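Local coordinates for uncharacterized protein (Bacteroides ovatus, PDB 4IRT) that is of unknown function but, as a putative neuraminidase with BNR repeats, may bind or cleave sialic acid-containing glycans through a beta-propeller, at residues A344-V347 with G348-K351; A238-A241 with C242-P245; P115-G118 with V119-N123; Y39-N42 with D43-V47. All coordinates share one frame; numbering follows the deposited sequence.

The four contacts are local and follow the chain in the order 4, 3, 2, 1. Three belong to different four-stranded antiparallel sheets, which fit the blades of a beta-propeller. Interaction 4 closes the hairpin between strands 34-40 and 45-52. Interaction 3 lies in the loop leading into strand 124-131. Interaction 2 lies at the end of strand 239-242, an outer strand of its sheet. Interaction 1 joins strands 340-344 and 353-356. Successive centres are about 25, 32 and 23 Å apart, and none touch. Interactions 1 and 4 lie on opposite sides of the chain's centre, their centres about 40 Å apart. They are independent local features: two hairpin turns, a bulged strand end and an inter-strand loop.

Interaction 1. Residues A344-V347 with G348-K351; sequences ATDV and GTSK
Asp346 and Ser350 meet across a tight turn that resembles the Asp-box of BNR repeats. It joins strands 340-344 and 353-356, the third and fourth strands of a sheet that fits a propeller blade. The backbone N of Asp346 donates to Ser350 OG at 2.9 Å. Ser350 OG stands beside its own backbone N, with chi1 at -61°, and this turns the hydroxyl back into the turn. The backbone also closes the loop. Asp346 O accepts from Ser350 N at 2.9 Å, in the carbonyl plane. Asp346 O also accepts from Thr349 N, at 3.2 Å and from above that plane. One carbonyl is thus gripped by two donors.

The side chains add a further bond. Thr349 OG1 donates to Asp346 OD2, which receives it on its anti lone pair. The Asp346 carboxylate is reached because CG lies anti to the backbone N, at chi1 -173°. Further out, Ala344 and Val347 both pack on Trp352. Val347 also touches Ile282 and Trp284 of strand 278-285, and Gly348 O accepts from Arg293 NE. A water bridges the two ends of the turn. It accepts from Thr345 N at 3.1 Å and donates to Lys351 O at 2.9 Å.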
loop_
_atom_site.group_PDB
_atom_site.type_symbol
_atom_site.label_atom_id
_atom_site.label_comp_id
_atom_site.label_asym_id
_atom_site.label_seq_id
_atom_site.Cartn_x
_atom_site.Cartn_y
_atom_site.Cartn_z
ATOM N N ALA A 344 18.787 -6.843 -4.464
ATOM C CA ALA A 344 20.135 -6.321 -4.118
ATOM C C ALA A 344 20.545 -6.971 -2.811
ATOM O O ALA A 344 19.813 -6.893 -1.828
ATOM C CB ALA A 344 20.094 -4.805 -3.928
ATOM N N THR A 345 21.706 -7.603 -2.778
ATOM C CA THR A 345 22.210 -8.145 -1.523
ATOM C C THR A 345 22.458 -7.033 -0.488
ATOM O O THR A 345 22.211 -7.205 0.717
ATOM C CB THR A 345 23.498 -8.929 -1.789
ATOM O OG1 THR A 345 23.164 -10.037 -2.619
ATOM C CG2 THR A 345 24.106 -9.458 -0.503
ATOM N N ASP A 346 22.972 -5.925 -0.998
ATOM C CA ASP A 346 23.277 -4.727 -0.223
ATOM C C ASP A 346 22.776 -3.541 -1.025
ATOM O O ASP A 346 23.258 -3.251 -2.134
ATOM C CB ASP A 346 24.793 -4.566 0.024
ATOM C CG ASP A 346 25.104 -3.410 0.973
ATOM O OD1 ASP A 346 24.522 -3.356 2.079
ATOM O OD2 ASP A 346 25.898 -2.558 0.593
ATOM N N VAL A 347 21.792 -2.866 -0.458
ATOM C CA VAL A 347 21.095 -1.770 -1.135
ATOM C C VAL A 347 22.033 -0.656 -1.625
ATOM O O VAL A 347 21.896 -0.151 -2.750
ATOM C CB VAL A 347 19.959 -1.234 -0.222
ATOM C CG1 VAL A 347 20.495 -0.645 1.077
ATOM C CG2 VAL A 347 19.087 -0.229 -0.970
ATOM N N GLY A 348 23.023 -0.350 -0.798
ATOM C CA GLY A 348 23.979 0.715 -1.070
ATOM C C GLY A 348 24.896 0.424 -2.251
ATOM O O GLY A 348 25.166 1.324 -3.033
ATOM N N THR A 349 25.351 -0.833 -2.412
ATOM C CA THR A 349 26.414 -1.133 -3.395
ATOM C C THR A 349 26.156 -2.209 -4.445
ATOM O O THR A 349 26.827 -2.204 -5.475
ATOM C CB THR A 349 27.733 -1.518 -2.702
ATOM O OG1 THR A 349 27.539 -2.685 -1.887
ATOM C CG2 THR A 349 28.226 -0.356 -1.850
ATOM N N SER A 350 25.212 -3.114 -4.218
ATOM C CA SER A 350 24.990 -4.182 -5.179
ATOM C C SER A 350 24.390 -3.709 -6.487
ATOM O O SER A 350 23.577 -2.787 -6.540
ATOM C CB SER A 350 24.032 -5.237 -4.615
ATOM O OG SER A 350 24.538 -5.833 -3.449
ATOM N N LYS A 351 24.720 -4.435 -7.539
ATOM C CA LYS A 351 23.887 -4.435 -8.723
ATOM C C LYS A 351 22.526 -5.071 -8.388
ATOM O O LYS A 351 22.415 -5.959 -7.527
ATOM C CB LYS A 351 24.571 -5.210 -9.833
ATOM C CG LYS A 351 25.765 -4.462 -10.406
ATOM C CD LYS A 351 26.516 -5.302 -11.433
ATOM C CE LYS A 351 27.648 -4.523 -12.082
ATOM N NZ LYS A 351 28.563 -5.451 -12.802
HETATM O O HOH W 1 22.599 -8.217 -5.667
HETATM O O HOH W 2 23.570 -0.726 2.598
#

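Interaction 2. Residues A238-A241 with C242-P245; sequences AEYA and CRLP
Tyr240 and Arg243 stack beside a classic beta bulge, in which Ala241 and Cys242 both face Ile209. The bulge interrupts strand 239-242, an outer strand of its antiparallel sheet, which fits a propeller blade. The chain turns a corner at Ala241.

The main interaction is cation-pi. The guanidinium of Arg243 lies flat over one face of the Tyr240 ring, with the planes 16° apart. Arg243 CZ is 3.9 Å from the centroid of the Tyr240 ring. Arg243 NH1 sits over the middle of the ring. Arg243 NH2 projects beyond the rim on the CD1 side, 3.5 Å from Tyr240 CD1. The Arg243 chain bends at chi2 (-138°), which folds it back over the ring. Two conformers of Arg243 are deposited, and this stack belongs to one of them.

Apolar contact is slight: Arg243 CG lies 4.0 Å from Tyr240 CB.

Polar bonds to other parts of the chain hold the two segments. Tyr240 OH bonds Leu235 O and Trp197 NE1, which fixes the far end of the stacked ring. Glu239 reaches Thr224 and Trp290. After the bulge, the backbone N of Leu244 bonds OD1 of Asp208.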
loop_
_atom_site.group_PDB
_atom_site.type_symbol
_atom_site.label_atom_id
_atom_site.label_comp_id
_atom_site.label_asym_id
_atom_site.label_seq_id
_atom_site.Cartn_x
_atom_site.Cartn_y
_atom_site.Cartn_z
ATOM N N ALA A 238 8.612 20.213 6.752
ATOM C CA ALA A 238 8.731 18.784 6.467
ATOM C C ALA A 238 10.197 18.392 6.304
ATOM O O ALA A 238 10.993 19.187 5.803
ATOM C CB ALA A 238 7.971 18.440 5.205
ATOM N N GLU A 239 10.511 17.149 6.673
ATOM C CA GLU A 239 11.787 16.564 6.379
ATOM C C GLU A 239 11.764 16.084 4.929
ATOM O O GLU A 239 10.919 15.273 4.562
ATOM C CB GLU A 239 12.123 15.392 7.315
ATOM C CG GLU A 239 13.499 14.804 6.986
ATOM C CD GLU A 239 13.967 13.675 7.875
ATOM O OE1 GLU A 239 13.235 13.232 8.807
ATOM O OE2 GLU A 239 15.120 13.228 7.609
ATOM N N TYR A 240 12.718 16.545 4.120
ATOM C CA TYR A 240 12.843 16.087 2.743
ATOM C C TYR A 240 13.781 14.895 2.650
ATOM O O TYR A 240 15.004 15.028 2.749
ATOM C CB TYR A 240 13.244 17.257 1.829
ATOM C CG TYR A 240 12.049 18.197 1.715
ATOM C CD1 TYR A 240 11.768 19.129 2.731
ATOM C CD2 TYR A 240 11.140 18.069 0.677
ATOM C CE1 TYR A 240 10.628 19.930 2.683
ATOM C CE2 TYR A 240 10.010 18.887 0.604
ATOM C CZ TYR A 240 9.759 19.809 1.614
ATOM O OH TYR A 240 8.617 20.572 1.545
ATOM N N ALA A 241 13.197 13.735 2.402
ATOM C CA ALA A 241 13.977 12.536 2.114
ATOM C C ALA A 241 14.661 12.626 0.747
ATOM O O ALA A 241 15.800 12.167 0.584
ATOM C CB ALA A 241 13.115 11.298 2.195
ATOM N N CYS A 242 13.979 13.231 -0.217
ATOM C CA CYS A 242 14.549 13.422 -1.550
ATOM C C CYS A 242 13.864 14.597 -2.193
ATOM O O CYS A 242 12.621 14.586 -2.378
ATOM C CB CYS A 242 14.430 12.158 -2.409
ATOM S SG CYS A 242 15.370 12.224 -3.977
ATOM N N ARG A 243 14.661 15.618 -2.523
ATOM C CA ARG A 243 14.135 16.774 -3.234
ATOM C C ARG A 243 14.059 16.500 -4.720
ATOM O O ARG A 243 15.059 16.207 -5.363
ATOM C CB ARG A 243 14.965 18.022 -2.987
ATOM C CG ARG A 243 14.807 18.533 -1.578
ATOM C CD ARG A 243 14.694 20.032 -1.527
ATOM N NE ARG A 243 14.878 20.462 -0.157
ATOM C CZ ARG A 243 13.971 21.117 0.539
ATOM N NH1 ARG A 243 12.825 21.455 -0.021
ATOM N NH2 ARG A 243 14.240 21.452 1.788
ATOM N N LEU A 244 12.846 16.607 -5.269
ATOM C CA LEU A 244 12.592 16.301 -6.664
ATOM C C LEU A 244 11.612 17.298 -7.214
ATOM O O LEU A 244 10.580 17.557 -6.582
ATOM C CB LEU A 244 11.983 14.888 -6.786
ATOM C CG LEU A 244 12.943 13.751 -6.463
ATOM C CD1 LEU A 244 12.174 12.456 -6.244
ATOM C CD2 LEU A 244 13.986 13.598 -7.564
ATOM N N PRO A 245 11.882 17.818 -8.412
ATOM C CA PRO A 245 11.046 18.876 -8.948
ATOM C C PRO A 245 9.709 18.383 -9.529
ATOM O O PRO A 245 9.486 17.185 -9.715
ATOM C CB PRO A 245 11.928 19.436 -10.071
ATOM C CG PRO A 245 12.614 18.193 -10.598
ATOM C CD PRO A 245 12.980 17.461 -9.340
#

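Interaction 3. Residues P115-G118 with V119-N123; sequences PMTG and VDEGN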
loop_
_atom_site.group_PDB
_atom_site.type_symbol
_atom_site.label_atom_id
_atom_site.label_comp_id
_atom_site.label_asym_id
_atom_site.label_seq_id
_atom_site.Cartn_x
_atom_site.Cartn_y
_atom_site.Cartn_z
ATOM N N PRO A 115 -19.835 2.893 11.931
ATOM C CA PRO A 115 -18.926 4.017 12.012
ATOM C C PRO A 115 -17.664 3.645 12.764
ATOM O O PRO A 115 -17.610 2.581 13.403
ATOM C CB PRO A 115 -19.728 5.065 12.795
ATOM C CG PRO A 115 -20.635 4.275 13.678
ATOM C CD PRO A 115 -20.929 2.991 12.925
HETATM N N MSE A 116 -16.645 4.497 12.670
HETATM C CA MSE A 116 -15.479 4.383 13.516
HETATM C C MSE A 116 -15.660 5.374 14.637
HETATM O O MSE A 116 -16.016 4.976 15.759
HETATM C CB MSE A 116 -14.201 4.580 12.702
HETATM C CG MSE A 116 -13.912 3.331 11.845
HETATM SE SE MSE A 116 -12.354 3.736 10.716
HETATM C CE MSE A 116 -12.074 1.901 10.093
ATOM N N THR A 117 -15.466 6.663 14.359
ATOM C CA THR A 117 -15.767 7.723 15.365
ATOM C C THR A 117 -17.061 8.484 15.070
ATOM O O THR A 117 -17.571 9.250 15.908
ATOM C CB THR A 117 -14.615 8.721 15.453
ATOM O OG1 THR A 117 -14.606 9.563 14.293
ATOM C CG2 THR A 117 -13.314 7.978 15.546
ATOM N N GLY A 118 -17.597 8.292 13.875
ATOM C CA GLY A 118 -18.785 9.014 13.420
ATOM C C GLY A 118 -18.531 10.451 12.998
ATOM O O GLY A 118 -19.478 11.187 12.713
ATOM N N VAL A 119 -17.269 10.864 12.956
ATOM C CA VAL A 119 -16.907 12.233 12.599
ATOM C C VAL A 119 -16.000 12.226 11.387
ATOM O O VAL A 119 -15.029 11.463 11.336
ATOM C CB VAL A 119 -16.148 12.934 13.757
ATOM C CG1 VAL A 119 -15.854 14.396 13.412
ATOM C CG2 VAL A 119 -16.933 12.827 15.059
ATOM N N ASP A 120 -16.293 13.109 10.426
ATOM C CA ASP A 120 -15.483 13.219 9.201
ATOM C C ASP A 120 -15.429 11.882 8.441
ATOM O O ASP A 120 -14.399 11.523 7.917
ATOM C CB ASP A 120 -14.029 13.656 9.487
ATOM C CG ASP A 120 -13.927 14.854 10.408
ATOM O OD1 ASP A 120 -14.779 15.760 10.326
ATOM O OD2 ASP A 120 -12.967 14.885 11.219
ATOM N N GLU A 121 -16.541 11.153 8.394
ATOM C CA GLU A 121 -16.621 9.869 7.688
ATOM C C GLU A 121 -17.592 9.912 6.497
ATOM O O GLU A 121 -18.078 8.866 6.033
ATOM C CB GLU A 121 -17.016 8.772 8.695
ATOM C CG GLU A 121 -15.919 8.558 9.707
ATOM C CD GLU A 121 -16.260 7.631 10.866
ATOM O OE1 GLU A 121 -17.375 7.081 10.962
ATOM O OE2 GLU A 121 -15.358 7.465 11.702
ATOM N N GLY A 122 -17.842 11.121 5.983
ATOM C CA GLY A 122 -18.764 11.328 4.867
ATOM C C GLY A 122 -18.148 11.292 3.473
ATOM O O GLY A 122 -18.882 11.179 2.492
ATOM N N ASN A 123 -16.819 11.378 3.383
ATOM C CA ASN A 123 -16.117 11.597 2.118
ATOM C C ASN A 123 -14.768 10.928 2.116
ATOM O O ASN A 123 -13.728 11.590 2.108
ATOM C CB ASN A 123 -15.903 13.095 1.868
ATOM C CG ASN A 123 -17.201 13.850 1.748
ATOM O OD1 ASN A 123 -17.737 14.010 0.656
ATOM N ND2 ASN A 123 -17.734 14.293 2.878
HETATM O O HOH W 3 -19.150 11.754 9.316
#
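An ST turn shapes this surface loop: the hydroxyl oxygen of Thr117 accepts the backbone N-H of Val119. The distance from Val119 N to Thr117 OG1 is 3.3 Å. A chi1 of 74° puts Thr117 OG1 between its own backbone N and carbonyl carbon, on the side of the Val119 amide.

The second element is the Glu121 carboxylate, which reaches back over the loop. Its chain is extended beyond CG. Each oxygen takes a backbone N-H on its syn side. Glu121 OE2 accepts from Thr117 N at 2.8 Å, 17° out of the carboxylate plane. Glu121 OE1 accepts from Met116 N at 3.2 Å, tilted somewhat more. Two successive amides therefore meet one carboxylate, and this probably favours its ionised form. The carboxylate also touches carbon: Glu121 OE2 is 3.3 Å from Met116 CB. Gly118 has a positive phi, which suits glycine. A water accepts from Glu121 N at 2.8 Å and reaches Gly118 O weakly.

The loop runs from strand 99-101 to strand 124-131. Met116, present as selenomethionine, packs on Leu97 and on Phe139 of strand 137-143. Glu121 touches Tyr141 of the same strand. From strand 162-167, Arg165 forms a salt bridge with Asp120 and a hydrogen bond with Val119 O.

Interaction 4. Residues Y39-N42 with D43-V47; sequences YYDN and DGYLV. With EDO (1,2-ethanediol), chain I.
One face of the Tyr39 ring carries Val47. Val47 CB stands over that face, offset toward the rim, in a CH-pi contact 3.9 Å from the Tyr39 ring centroid. Val47 CG1 is 3.5 Å from Tyr39 CZ. The Tyr40 ring has Tyr45 O at its edge, and the Tyr45 ring has Asp41 OD1 near its edge. Tyr45 also makes a cation-pi contact with Arg62.

These residues form the hairpin of strands 34-40 and 45-52. Tyr39 and Val47 are an antiparallel hydrogen-bonded pair, with Val47 N to Tyr39 O at 2.7 Å. Tyr40 and Leu46 are a non-hydrogen-bonded pair, and both touch Ile76 and Phe90. A type I turn from Asp41 to Gly44 reverses the chain. Gly44 N donates to Asp41 O, and Asp41 N donates to Tyr45 O. With Gly44 at phi 91°, this fits a type I turn with a G1 bulge.

Asp41 folds its carboxylate into the turn, with chi1 at 78°. Asp41 OD1 takes Tyr45 N at 3.0 Å, from above the carboxylate plane, and Asp43 N weakly. A water donates to both Asp41 OD2 and Asp43 OD2. Ethanediol, probably from the crystallisation liquor, donates from O2 to the turn carbonyl Asn42 O at 2.7 Å.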
loop_
_atom_site.group_PDB
_atom_site.type_symbol
_atom_site.label_atom_id
_atom_site.label_comp_id
_atom_site.label_asym_id
_atom_site.label_seq_id
_atom_site.Cartn_x
_atom_site.Cartn_y
_atom_site.Cartn_z
ATOM N N TYR A 39 -11.118 -9.863 -2.012
ATOM C CA TYR A 39 -11.229 -9.402 -3.384
ATOM C C TYR A 39 -12.669 -9.262 -3.760
ATOM O O TYR A 39 -13.568 -9.714 -3.017
ATOM C CB TYR A 39 -10.557 -10.360 -4.346
ATOM C CG TYR A 39 -11.069 -11.767 -4.313
ATOM C CD1 TYR A 39 -10.515 -12.703 -3.447
ATOM C CD2 TYR A 39 -12.062 -12.193 -5.207
ATOM C CE1 TYR A 39 -10.949 -14.026 -3.443
ATOM C CE2 TYR A 39 -12.496 -13.513 -5.207
ATOM C CZ TYR A 39 -11.940 -14.404 -4.294
ATOM O OH TYR A 39 -12.346 -15.711 -4.304
ATOM N N TYR A 40 -12.905 -8.596 -4.903
ATOM C CA TYR A 40 -14.224 -8.589 -5.506
ATOM C C TYR A 40 -14.344 -9.696 -6.551
ATOM O O TYR A 40 -13.462 -9.844 -7.411
ATOM C CB TYR A 40 -14.481 -7.270 -6.192
ATOM C CG TYR A 40 -14.559 -6.037 -5.315
ATOM C CD1 TYR A 40 -15.639 -5.829 -4.477
ATOM C CD2 TYR A 40 -13.589 -5.034 -5.399
ATOM C CE1 TYR A 40 -15.713 -4.703 -3.680
ATOM C CE2 TYR A 40 -13.652 -3.890 -4.618
ATOM C CZ TYR A 40 -14.748 -3.709 -3.776
ATOM O OH TYR A 40 -14.868 -2.576 -2.987
ATOM N N ASP A 41 -15.439 -10.432 -6.493
ATOM C CA ASP A 41 -15.753 -11.415 -7.508
ATOM C C ASP A 41 -16.310 -10.755 -8.772
ATOM O O ASP A 41 -16.484 -9.546 -8.834
ATOM C CB ASP A 41 -16.625 -12.543 -6.933
ATOM C CG ASP A 41 -18.087 -12.178 -6.760
ATOM O OD1 ASP A 41 -18.571 -11.130 -7.251
ATOM O OD2 ASP A 41 -18.794 -12.995 -6.104
ATOM N N ASN A 42 -16.542 -11.543 -9.812
ATOM C CA ASN A 42 -16.954 -10.964 -11.083
ATOM C C ASN A 42 -18.293 -10.240 -11.059
ATOM O O ASN A 42 -18.575 -9.425 -11.944
ATOM C CB ASN A 42 -17.004 -12.030 -12.185
ATOM C CG ASN A 42 -16.841 -11.413 -13.574
ATOM O OD1 ASN A 42 -15.939 -10.603 -13.799
ATOM N ND2 ASN A 42 -17.690 -11.807 -14.497
ATOM N N ASP A 43 -19.122 -10.563 -10.076
ATOM C CA ASP A 43 -20.396 -9.864 -9.874
ATOM C C ASP A 43 -20.297 -8.619 -8.984
ATOM O O ASP A 43 -21.318 -7.963 -8.674
ATOM C CB ASP A 43 -21.400 -10.833 -9.266
ATOM C CG ASP A 43 -21.693 -12.020 -10.191
ATOM O OD1 ASP A 43 -21.800 -11.827 -11.415
ATOM O OD2 ASP A 43 -21.834 -13.136 -9.692
ATOM N N GLY A 44 -19.093 -8.306 -8.525
ATOM C CA GLY A 44 -18.901 -7.149 -7.696
ATOM C C GLY A 44 -19.017 -7.374 -6.204
ATOM O O GLY A 44 -18.955 -6.406 -5.440
ATOM N N TYR A 45 -19.169 -8.629 -5.785
ATOM C CA TYR A 45 -19.280 -8.939 -4.376
ATOM C C TYR A 45 -17.909 -9.022 -3.719
ATOM O O TYR A 45 -16.957 -9.569 -4.272
ATOM C CB TYR A 45 -20.059 -10.237 -4.129
ATOM C CG TYR A 45 -21.552 -10.105 -4.309
ATOM C CD1 TYR A 45 -22.117 -10.140 -5.575
ATOM C CD2 TYR A 45 -22.398 -9.938 -3.224
ATOM C CE1 TYR A 45 -23.492 -10.023 -5.761
ATOM C CE2 TYR A 45 -23.767 -9.807 -3.398
ATOM C CZ TYR A 45 -24.303 -9.852 -4.669
ATOM O OH TYR A 45 -25.657 -9.716 -4.869
ATOM N N LEU A 46 -17.839 -8.506 -2.498
ATOM C CA LEU A 46 -16.666 -8.632 -1.668
ATOM C C LEU A 46 -16.624 -10.062 -1.192
ATOM O O LEU A 46 -17.582 -10.522 -0.557
ATOM C CB LEU A 46 -16.807 -7.701 -0.453
ATOM C CG LEU A 46 -15.915 -7.954 0.753
ATOM C CD1 LEU A 46 -14.464 -7.794 0.365
ATOM C CD2 LEU A 46 -16.254 -6.992 1.866
ATOM N N VAL A 47 -15.529 -10.746 -1.498
ATOM C CA VAL A 47 -15.270 -12.088 -1.050
ATOM C C VAL A 47 -14.143 -12.022 -0.013
ATOM O O VAL A 47 -13.144 -11.314 -0.211
ATOM C CB VAL A 47 -14.812 -12.958 -2.240
ATOM C CG1 VAL A 47 -14.389 -14.342 -1.786
ATOM C CG2 VAL A 47 -15.925 -13.045 -3.274
HETATM C C1 EDO I . -19.572 -5.577 -12.285
HETATM O O1 EDO I . -20.137 -4.636 -13.197
HETATM C C2 EDO I . -20.413 -6.835 -12.271
HETATM O O2 EDO I . -20.008 -7.641 -13.382
HETATM O O HOH W 4 -21.274 -13.770 -7.072
HETATM O O HOH W 5 -20.363 -13.410 -13.530
#